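Local coordinates for protein ficolin-3 (Homo sapiens, PDB 2J5Z) that probably recognises sugars such as galactose on target surfaces through its fibrinogen-like domain, serving as a soluble lectin of innate immunity, at residues V103-F108 / R214-M219; E88-L93 / F120-E125. One frame throughout, in Å; residues are numbered along the deposited sequence. Where two conformers were deposited one is given.

Overall arrangement
Both contacts belong to the one fibrinogen-like domain and both reach its antiparallel sheet, on opposite sides of the chain's centre, with their own centres about 22 Å apart. Along the chain they interleave: helix 87-94 comes first, strand 101-106 follows, then strand 112-122, and strand 215-220 closes the domain. Contact 1 joins strand 101-106 to 215-220 inside the sheet; contact 2 joins helix 87-94 to the end of strand 112-122, and the pairing of 101-106 with 112-122 links the two. The nearest atoms of the two contacts are about 5 Å apart without touching. Bound galactose lies about 14 Å from the Leu105 side chain.

Contact 1 of 2, residues V103-F108 / R214-M219; sequences VELEDF and RRVRMM
Glu104 and Arg217 meet because both start alike: each CG stands anti to its own carbonyl carbon (chi1 -62° and -60°), which sends the two chains off side by side on the same face of the sheet. Glu104 then runs extended, while Arg217 bends at chi3 and brings its guanidinium round edge-on. Arg217 NE lies 3.0 Å from Glu104 OE1 and its NH2 3.1 Å from the same oxygen, both reaching it from one side of the carboxylate plane; a weak bond from NH2 to OE2 completes the salt bridge. Arg217 NH2 also pairs with Asp44, and Glu104 OE2 with Arg102, so the charges form a small network. Met219 SD sits 3.8 Å from Glu104 OE2.

Behind this lies the ladder: Glu104 and Arg217 are a hydrogen-bonded pair, with Glu104 N 2.9 Å from Arg217 O. On the other face Leu105 CD2 rests against Val216 CG2 at 3.8 Å, with Trp203 beside the leucine and Ile201 beside the valine. Farther along, Glu106 and Arg215 run alongside each other, their charged ends too far apart for a salt bridge. In one of the two conformers modelled for Arg214, its guanidinium face lies over Phe108 CA, with the phenylalanine ring turned 80° to it.

Near Glu106 the pairing is irregular: Glu106 O accepts from two successive amides, Arg214 N at 2.8 Å and Arg215 N at 3.2 Å. That is a classic beta bulge in an antiparallel strand pair of the central sheet of the fibrinogen-like domain.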
ATOM      1  N   VAL A 103       6.606  12.996  17.375  1.00 14.75           N
ATOM      2  CA  VAL A 103       7.708  12.308  16.705  1.00 15.30           C
ATOM      3  C   VAL A 103       7.807  10.884  17.277  1.00 16.88           C
ATOM      4  O   VAL A 103       7.834  10.711  18.499  1.00 16.63           O
ATOM      5  CB  VAL A 103       9.036  13.061  16.916  1.00 15.37           C
ATOM      6  CG1 VAL A 103      10.215  12.249  16.409  1.00 15.70           C
ATOM      7  CG2 VAL A 103       8.991  14.443  16.219  1.00 15.87           C
ATOM      8  N   GLU A 104       7.830   9.882  16.398  1.00 17.13           N
ATOM      9  CA  GLU A 104       8.018   8.486  16.816  1.00 19.15           C
ATOM     10  C   GLU A 104       9.337   7.905  16.318  1.00 19.65           C
ATOM     11  O   GLU A 104       9.697   8.058  15.155  1.00 18.79           O
ATOM     12  CB  GLU A 104       6.888   7.614  16.286  1.00 19.77           C
ATOM     13  CG  GLU A 104       5.516   7.970  16.790  1.00 23.29           C
ATOM     14  CD  GLU A 104       4.489   6.956  16.329  1.00 25.34           C
ATOM     15  OE1 GLU A 104       4.850   6.124  15.465  1.00 27.15           O
ATOM     16  OE2 GLU A 104       3.345   6.987  16.826  1.00 25.96           O
ATOM     17  N   LEU A 105      10.039   7.203  17.201  1.00 19.65           N
ATOM     18  CA  LEU A 105      11.349   6.674  16.885  1.00 21.22           C
ATOM     19  C   LEU A 105      11.394   5.197  17.256  1.00 22.88           C
ATOM     20  O   LEU A 105      10.835   4.802  18.265  1.00 22.43           O
ATOM     21  CB  LEU A 105      12.426   7.437  17.663  1.00 21.12           C
ATOM     22  CG  LEU A 105      12.435   8.965  17.513  1.00 20.62           C
ATOM     23  CD1 LEU A 105      13.358   9.600  18.550  1.00 21.12           C
ATOM     24  CD2 LEU A 105      12.854   9.373  16.107  1.00 20.47           C
ATOM     25  N   GLU A 106      12.050   4.386  16.434  1.00 25.29           N
ATOM     26  CA  GLU A 106      12.202   2.973  16.770  1.00 28.22           C
ATOM     27  C   GLU A 106      13.624   2.525  16.493  1.00 29.47           C
ATOM     28  O   GLU A 106      14.125   2.706  15.393  1.00 29.40           O
ATOM     29  CB  GLU A 106      11.209   2.115  15.990  1.00 29.00           C
ATOM     30  CG  GLU A 106      11.226   0.653  16.414  1.00 31.66           C
ATOM     31  CD  GLU A 106      10.245  -0.191  15.635  1.00 33.38           C
ATOM     32  OE1 GLU A 106       9.054   0.183  15.560  1.00 34.43           O
ATOM     33  OE2 GLU A 106      10.667  -1.237  15.099  1.00 34.48           O
ATOM     34  N   ASP A 107      14.283   1.962  17.504  1.00 31.30           N
ATOM     35  CA  ASP A 107      15.646   1.489  17.330  1.00 33.81           C
ATOM     36  C   ASP A 107      15.645   0.064  16.779  1.00 34.96           C
ATOM     37  O   ASP A 107      14.584  -0.506  16.511  1.00 35.30           O
ATOM     38  CB  ASP A 107      16.468   1.602  18.633  1.00 34.30           C
ATOM     39  CG  ASP A 107      15.951   0.698  19.755  1.00 35.38           C
ATOM     40  OD1 ASP A 107      15.230  -0.287  19.480  1.00 35.19           O
ATOM     41  OD2 ASP A 107      16.280   0.977  20.937  1.00 36.27           O
ATOM     42  N   PHE A 108      16.837  -0.497  16.619  1.00 36.91           N
ATOM     43  CA  PHE A 108      17.006  -1.812  15.999  1.00 38.03           C
ATOM     44  C   PHE A 108      16.576  -2.963  16.900  1.00 39.17           C
ATOM     45  O   PHE A 108      16.562  -4.118  16.478  1.00 40.35           O
ATOM     46  CB  PHE A 108      18.448  -1.984  15.529  1.00 38.12           C
ATOM     47  CG  PHE A 108      18.883  -0.942  14.534  1.00 38.40           C
ATOM     48  CD1 PHE A 108      18.473  -1.015  13.214  1.00 38.67           C
ATOM     49  CD2 PHE A 108      19.688   0.115  14.923  1.00 38.60           C
ATOM     50  CE1 PHE A 108      18.863  -0.063  12.298  1.00 38.51           C
ATOM     51  CE2 PHE A 108      20.083   1.073  14.013  1.00 39.37           C
ATOM     52  CZ  PHE A 108      19.669   0.986  12.693  1.00 38.74           C
ATOM     53  N   ARG A 214      15.894   2.850  13.290  0.50 23.30           N
ATOM     54  CA  ARG A 214      15.425   1.978  12.213  0.50 23.51           C
ATOM     55  C   ARG A 214      14.172   2.533  11.531  0.50 23.24           C
ATOM     56  O   ARG A 214      14.020   2.441  10.310  0.50 22.80           O
ATOM     57  CB  ARG A 214      15.141   0.580  12.787  0.50 23.99           C
ATOM     58  CG  ARG A 214      14.418  -0.379  11.850  0.50 25.02           C
ATOM     59  CD  ARG A 214      14.280  -1.765  12.478  0.50 26.49           C
ATOM     60  NE  ARG A 214      15.534  -2.519  12.432  0.50 27.82           N
ATOM     61  CZ  ARG A 214      15.769  -3.627  13.132  0.50 27.55           C
ATOM     62  NH1 ARG A 214      14.835  -4.114  13.940  0.50 27.29           N
ATOM     63  NH2 ARG A 214      16.938  -4.248  13.025  0.50 28.22           N
ATOM     64  N   ARG A 215      13.281   3.105  12.336  1.00 22.99           N
ATOM     65  CA  ARG A 215      12.013   3.652  11.847  1.00 23.25           C
ATOM     66  C   ARG A 215      11.703   4.972  12.534  1.00 21.82           C
ATOM     67  O   ARG A 215      11.857   5.096  13.748  1.00 21.36           O
ATOM     68  CB  ARG A 215      10.864   2.683  12.115  1.00 24.06           C
ATOM     69  CG  ARG A 215      11.047   1.287  11.506  1.00 28.50           C
ATOM     70  CD  ARG A 215       9.926   0.350  11.941  1.00 32.20           C
ATOM     71  NE  ARG A 215       8.621   0.859  11.533  1.00 34.98           N
ATOM     72  CZ  ARG A 215       7.976   0.474  10.434  1.00 37.23           C
ATOM     73  NH1 ARG A 215       8.508  -0.435   9.625  1.00 37.82           N
ATOM     74  NH2 ARG A 215       6.793   0.996  10.148  1.00 38.24           N
ATOM     75  N   VAL A 216      11.247   5.952  11.762  1.00 20.75           N
ATOM     76  CA  VAL A 216      10.871   7.244  12.328  1.00 19.86           C
ATOM     77  C   VAL A 216       9.562   7.686  11.690  1.00 17.36           C
ATOM     78  O   VAL A 216       9.328   7.397  10.523  1.00 16.38           O
ATOM     79  CB  VAL A 216      11.950   8.311  11.995  1.00 21.00           C
ATOM     80  CG1 VAL A 216      11.514   9.686  12.482  1.00 23.65           C
ATOM     81  CG2 VAL A 216      13.307   7.916  12.596  1.00 23.29           C
ATOM     82  N   ARG A 217       8.712   8.385  12.435  1.00 16.43           N
ATOM     83  CA  ARG A 217       7.575   9.085  11.816  1.00 15.98           C
ATOM     84  C   ARG A 217       7.451  10.451  12.448  1.00 15.11           C
ATOM     85  O   ARG A 217       7.754  10.601  13.625  1.00 15.83           O
ATOM     86  CB  ARG A 217       6.253   8.342  12.006  1.00 17.70           C
ATOM     87  CG  ARG A 217       6.203   6.927  11.427  1.00 20.08           C
ATOM     88  CD  ARG A 217       4.764   6.445  11.327  1.00 20.68           C
ATOM     89  NE  ARG A 217       4.076   6.346  12.612  1.00 21.77           N
ATOM     90  CZ  ARG A 217       2.778   6.081  12.716  1.00 22.11           C
ATOM     91  NH1 ARG A 217       2.063   5.898  11.617  1.00 21.10           N
ATOM     92  NH2 ARG A 217       2.193   5.987  13.900  1.00 22.97           N
ATOM     93  N   MET A 218       7.014  11.442  11.667  1.00 13.87           N
ATOM     94  CA  MET A 218       6.650  12.753  12.226  1.00 12.98           C
ATOM     95  C   MET A 218       5.209  13.044  11.851  1.00 13.15           C
ATOM     96  O   MET A 218       4.817  12.886  10.688  1.00 12.26           O
ATOM     97  CB  MET A 218       7.566  13.860  11.686  1.00 13.04           C
ATOM     98  CG  MET A 218       9.071  13.563  11.813  1.00 14.40           C
ATOM     99  SD  MET A 218      10.128  14.856  11.093  1.00 17.02           S
ATOM    100  CE  MET A 218       9.975  16.173  12.301  1.00 16.13           C
ATOM    101  N   MET A 219       4.408  13.487  12.817  1.00 13.03           N
ATOM    102  CA  MET A 219       2.976  13.554  12.577  1.00 14.28           C
ATOM    103  C   MET A 219       2.325  14.723  13.313  1.00 13.47           C
ATOM    104  O   MET A 219       2.823  15.158  14.350  1.00 12.82           O
ATOM    105  CB  MET A 219       2.322  12.221  12.974  1.00 16.85           C
ATOM    106  CG  MET A 219       2.740  11.701  14.343  1.00 19.47           C
ATOM    107  SD  MET A 219       2.785   9.872  14.496  1.00 25.18           S
ATOM    108  CE  MET A 219       1.068   9.524  14.316  1.00 22.31           C
TER

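Contact 2 of 2, residues E88-L93 / F120-E125; sequences ENLHQL and FRLLGE. With ACT (acetate ion), chain F.
Leu90 and His91 are the two helix residues that meet Leu122 and its neighbours, where helix 87-94 of the fibrinogen-like domain crosses the end of strand 112-122. The short helix and strand axes approach to 6.9 Å at an angle of 119°, so the helix lies well across the strand.

From CB outward, His91 follows the chain that leaves the strand. His91 CB is 3.9 Å from Leu123 O, and with CG anti to the backbone N (chi1 174°) the ring is carried over that chain. His91 CG is about equally far, 3.7 Å, from Leu122 O and Leu123 O. CD2 is modelled too near Leu122 O for that approach to be trusted. Next to CD2, NE2 comes near Gly124 N, but at an angle too poor for a hydrogen bond. Gly124 CA sits over a face of the His91 ring, 3.6 Å from its centroid and only 15° off the normal, a CH-pi contact. ND1 and CE1 look toward an acetate, probably from the crystallisation liquor.

The apolar half of the contact lies on the buried side: Leu90 CB packs on Leu122 CD1 at 3.8 Å, and Leu90 CD2 comes more loosely near the Phe120 ring. Phe55 and Leu220, from neighbouring strands, touch Leu90 too, while Leu131 lies against Leu122.

At the polar end, Gln92 NE2 donates to the anti lone pair of Glu88 OE2, helping to fix that carboxylate beside the acetate, whose OXT accepts from Glu125 N at 3.0 Å. One water joins the two backbones, donating to His91 O and to Leu122 O at 2.9 Å each.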
ATOM      1  N   GLU A  88       5.985  23.183   1.210  1.00 13.67           N
ATOM      2  CA  GLU A  88       4.887  24.061   0.822  1.00 13.45           C
ATOM      3  C   GLU A  88       3.527  23.549   1.322  1.00 13.10           C
ATOM      4  O   GLU A  88       2.711  24.327   1.820  1.00 13.69           O
ATOM      5  CB  GLU A  88       4.892  24.330  -0.689  1.00 14.78           C
ATOM      6  CG  GLU A  88       3.807  25.281  -1.146  1.00 14.08           C
ATOM      7  CD  GLU A  88       3.960  26.717  -0.604  1.00 15.51           C
ATOM      8  OE1 GLU A  88       5.087  27.110  -0.199  1.00 14.89           O
ATOM      9  OE2 GLU A  88       2.943  27.458  -0.626  1.00 14.59           O
ATOM     10  N   ASN A  89       3.306  22.239   1.230  1.00 12.79           N
ATOM     11  CA  ASN A  89       2.117  21.598   1.803  1.00 12.92           C
ATOM     12  C   ASN A  89       2.033  21.860   3.312  1.00 12.45           C
ATOM     13  O   ASN A  89       0.982  22.267   3.843  1.00 12.37           O
ATOM     14  CB  ASN A  89       2.148  20.090   1.504  1.00 13.25           C
ATOM     15  CG  ASN A  89       1.845  19.786   0.054  1.00 13.79           C
ATOM     16  OD1 ASN A  89       1.032  20.474  -0.567  1.00 14.14           O
ATOM     17  ND2 ASN A  89       2.486  18.751  -0.496  1.00 14.48           N
ATOM     18  N   LEU A  90       3.152  21.661   3.999  1.00 12.81           N
ATOM     19  CA  LEU A  90       3.206  21.873   5.451  1.00 11.87           C
ATOM     20  C   LEU A  90       2.947  23.330   5.825  1.00 11.86           C
ATOM     21  O   LEU A  90       2.201  23.623   6.768  1.00 11.04           O
ATOM     22  CB  LEU A  90       4.550  21.402   6.024  1.00 12.75           C
ATOM     23  CG  LEU A  90       4.715  19.874   6.091  1.00 13.28           C
ATOM     24  CD1 LEU A  90       6.161  19.447   6.334  1.00 13.35           C
ATOM     25  CD2 LEU A  90       3.800  19.252   7.163  1.00 14.07           C
ATOM     26  N   HIS A  91       3.543  24.261   5.077  1.00 11.88           N
ATOM     27  CA  HIS A  91       3.207  25.660   5.313  1.00 12.24           C
ATOM     28  C   HIS A  91       1.712  25.941   5.126  1.00 12.45           C
ATOM     29  O   HIS A  91       1.081  26.627   5.948  1.00 12.42           O
ATOM     30  CB  HIS A  91       4.008  26.574   4.371  1.00 13.18           C
ATOM     31  CG  HIS A  91       3.598  28.008   4.473  1.00 15.07           C
ATOM     32  ND1 HIS A  91       2.903  28.667   3.477  1.00 18.18           N
ATOM     33  CD2 HIS A  91       3.740  28.896   5.484  1.00 15.22           C
ATOM     34  CE1 HIS A  91       2.658  29.908   3.863  1.00 16.55           C
ATOM     35  NE2 HIS A  91       3.155  30.074   5.076  1.00 19.99           N
ATOM     36  N   GLN A  92       1.134  25.443   4.033  1.00 12.99           N
ATOM     37  CA  GLN A  92      -0.290  25.682   3.769  1.00 13.86           C
ATOM     38  C   GLN A  92      -1.199  25.056   4.828  1.00 14.92           C
ATOM     39  O   GLN A  92      -2.163  25.689   5.285  1.00 16.19           O
ATOM     40  CB  GLN A  92      -0.665  25.215   2.352  1.00 13.15           C
ATOM     41  CG  GLN A  92      -0.095  26.173   1.287  1.00 15.49           C
ATOM     42  CD  GLN A  92      -0.379  25.732  -0.124  1.00 16.08           C
ATOM     43  OE1 GLN A  92      -1.333  24.997  -0.377  1.00 14.93           O
ATOM     44  NE2 GLN A  92       0.426  26.214  -1.065  1.00 15.99           N
ATOM     45  N   LEU A  93      -0.861  23.843   5.252  1.00 15.19           N
ATOM     46  CA  LEU A  93      -1.655  23.154   6.270  1.00 16.44           C
ATOM     47  C   LEU A  93      -1.593  23.877   7.607  1.00 16.82           C
ATOM     48  O   LEU A  93      -2.606  23.999   8.299  1.00 17.40           O
ATOM     49  CB  LEU A  93      -1.166  21.720   6.469  1.00 17.29           C
ATOM     50  CG  LEU A  93      -1.537  20.675   5.423  1.00 17.83           C
ATOM     51  CD1 LEU A  93      -0.580  19.510   5.541  1.00 18.72           C
ATOM     52  CD2 LEU A  93      -3.000  20.226   5.564  1.00 18.49           C
ATOM     53  N   PHE A 120       3.250  23.103  15.907  1.00 15.43           N
ATOM     54  CA  PHE A 120       4.221  23.030  14.829  1.00 14.65           C
ATOM     55  C   PHE A 120       3.672  23.848  13.665  1.00 14.29           C
ATOM     56  O   PHE A 120       2.514  23.696  13.269  1.00 13.60           O
ATOM     57  CB  PHE A 120       4.409  21.557  14.402  1.00 14.51           C
ATOM     58  CG  PHE A 120       5.223  21.354  13.149  1.00 14.58           C
ATOM     59  CD1 PHE A 120       6.578  21.023  13.229  1.00 15.56           C
ATOM     60  CD2 PHE A 120       4.633  21.428  11.891  1.00 13.90           C
ATOM     61  CE1 PHE A 120       7.330  20.807  12.068  1.00 16.72           C
ATOM     62  CE2 PHE A 120       5.373  21.219  10.735  1.00 12.27           C
ATOM     63  CZ  PHE A 120       6.711  20.894  10.818  1.00 14.23           C
ATOM     64  N   ARG A 121       4.514  24.706  13.117  1.00 14.09           N
ATOM     65  CA  ARG A 121       4.126  25.518  11.969  1.00 14.63           C
ATOM     66  C   ARG A 121       5.361  25.832  11.169  1.00 12.99           C
ATOM     67  O   ARG A 121       6.437  26.028  11.738  1.00 12.37           O
ATOM     68  CB  ARG A 121       3.473  26.813  12.469  1.00 15.28           C
ATOM     69  CG  ARG A 121       3.073  27.786  11.402  1.00 18.38           C
ATOM     70  CD  ARG A 121       2.195  28.898  11.992  1.00 20.15           C
ATOM     71  NE  ARG A 121       2.902  29.623  13.044  1.00 21.85           N
ATOM     72  CZ  ARG A 121       3.641  30.712  12.850  1.00 22.57           C
ATOM     73  NH1 ARG A 121       3.763  31.242  11.631  1.00 23.99           N
ATOM     74  NH2 ARG A 121       4.241  31.288  13.890  1.00 22.62           N
ATOM     75  N   LEU A 122       5.236  25.870   9.839  1.00 13.25           N
ATOM     76  CA  LEU A 122       6.348  26.358   9.033  1.00 12.19           C
ATOM     77  C   LEU A 122       5.985  27.696   8.415  1.00 12.61           C
ATOM     78  O   LEU A 122       4.859  27.877   7.928  1.00 13.43           O
ATOM     79  CB  LEU A 122       6.712  25.380   7.903  1.00 13.19           C
ATOM     80  CG  LEU A 122       7.167  23.969   8.243  1.00 12.04           C
ATOM     81  CD1 LEU A 122       7.673  23.274   6.974  1.00 13.49           C
ATOM     82  CD2 LEU A 122       8.238  23.995   9.336  1.00 14.26           C
ATOM     83  N   LEU A 123       6.927  28.627   8.439  1.00 13.81           N
ATOM     84  CA  LEU A 123       6.742  29.888   7.720  1.00 14.74           C
ATOM     85  C   LEU A 123       6.793  29.593   6.231  1.00 15.07           C
ATOM     86  O   LEU A 123       7.039  28.447   5.840  1.00 14.57           O
ATOM     87  CB  LEU A 123       7.801  30.908   8.131  1.00 15.39           C
ATOM     88  CG  LEU A 123       7.500  31.663   9.437  1.00 17.46           C
ATOM     89  CD1 LEU A 123       7.408  30.697  10.607  1.00 20.14           C
ATOM     90  CD2 LEU A 123       8.527  32.752   9.721  1.00 16.34           C
ATOM     91  N   GLY A 124       6.536  30.607   5.405  1.00 16.21           N
ATOM     92  CA  GLY A 124       6.508  30.433   3.941  1.00 16.62           C
ATOM     93  C   GLY A 124       7.883  30.369   3.282  1.00 16.20           C
ATOM     94  O   GLY A 124       8.915  30.436   3.950  1.00 16.40           O
ATOM     95  N   GLU A 125       7.913  30.227   1.959  1.00 16.29           N
ATOM     96  CA  GLU A 125       9.177  29.997   1.261  1.00 16.65           C
ATOM     97  C   GLU A 125      10.144  31.193   1.322  1.00 16.87           C
ATOM     98  O   GLU A 125      11.368  31.019   1.315  1.00 16.42           O
ATOM     99  CB  GLU A 125       8.936  29.611  -0.201  1.00 16.73           C
ATOM    100  CG  GLU A 125      10.206  29.117  -0.879  1.00 16.96           C
ATOM    101  CD  GLU A 125       9.980  28.593  -2.277  1.00 16.33           C
ATOM    102  OE1 GLU A 125       8.844  28.732  -2.789  1.00 17.00           O
ATOM    103  OE2 GLU A 125      10.945  28.040  -2.859  1.00 16.08           O
TER
HETATM  104  C   ACT F1279       4.285  30.389   0.734  1.00 17.31           C
HETATM  105  O   ACT F1279       3.199  30.009   0.191  1.00 16.98           O
HETATM  106  OXT ACT F1279       5.266  29.589   0.789  1.00 17.93           O
HETATM  107  CH3 ACT F1279       4.410  31.758   1.306  1.00 13.86           C
HETATM  108  O   HOH W   1       1.990  28.376   8.051  1.00 21.14           O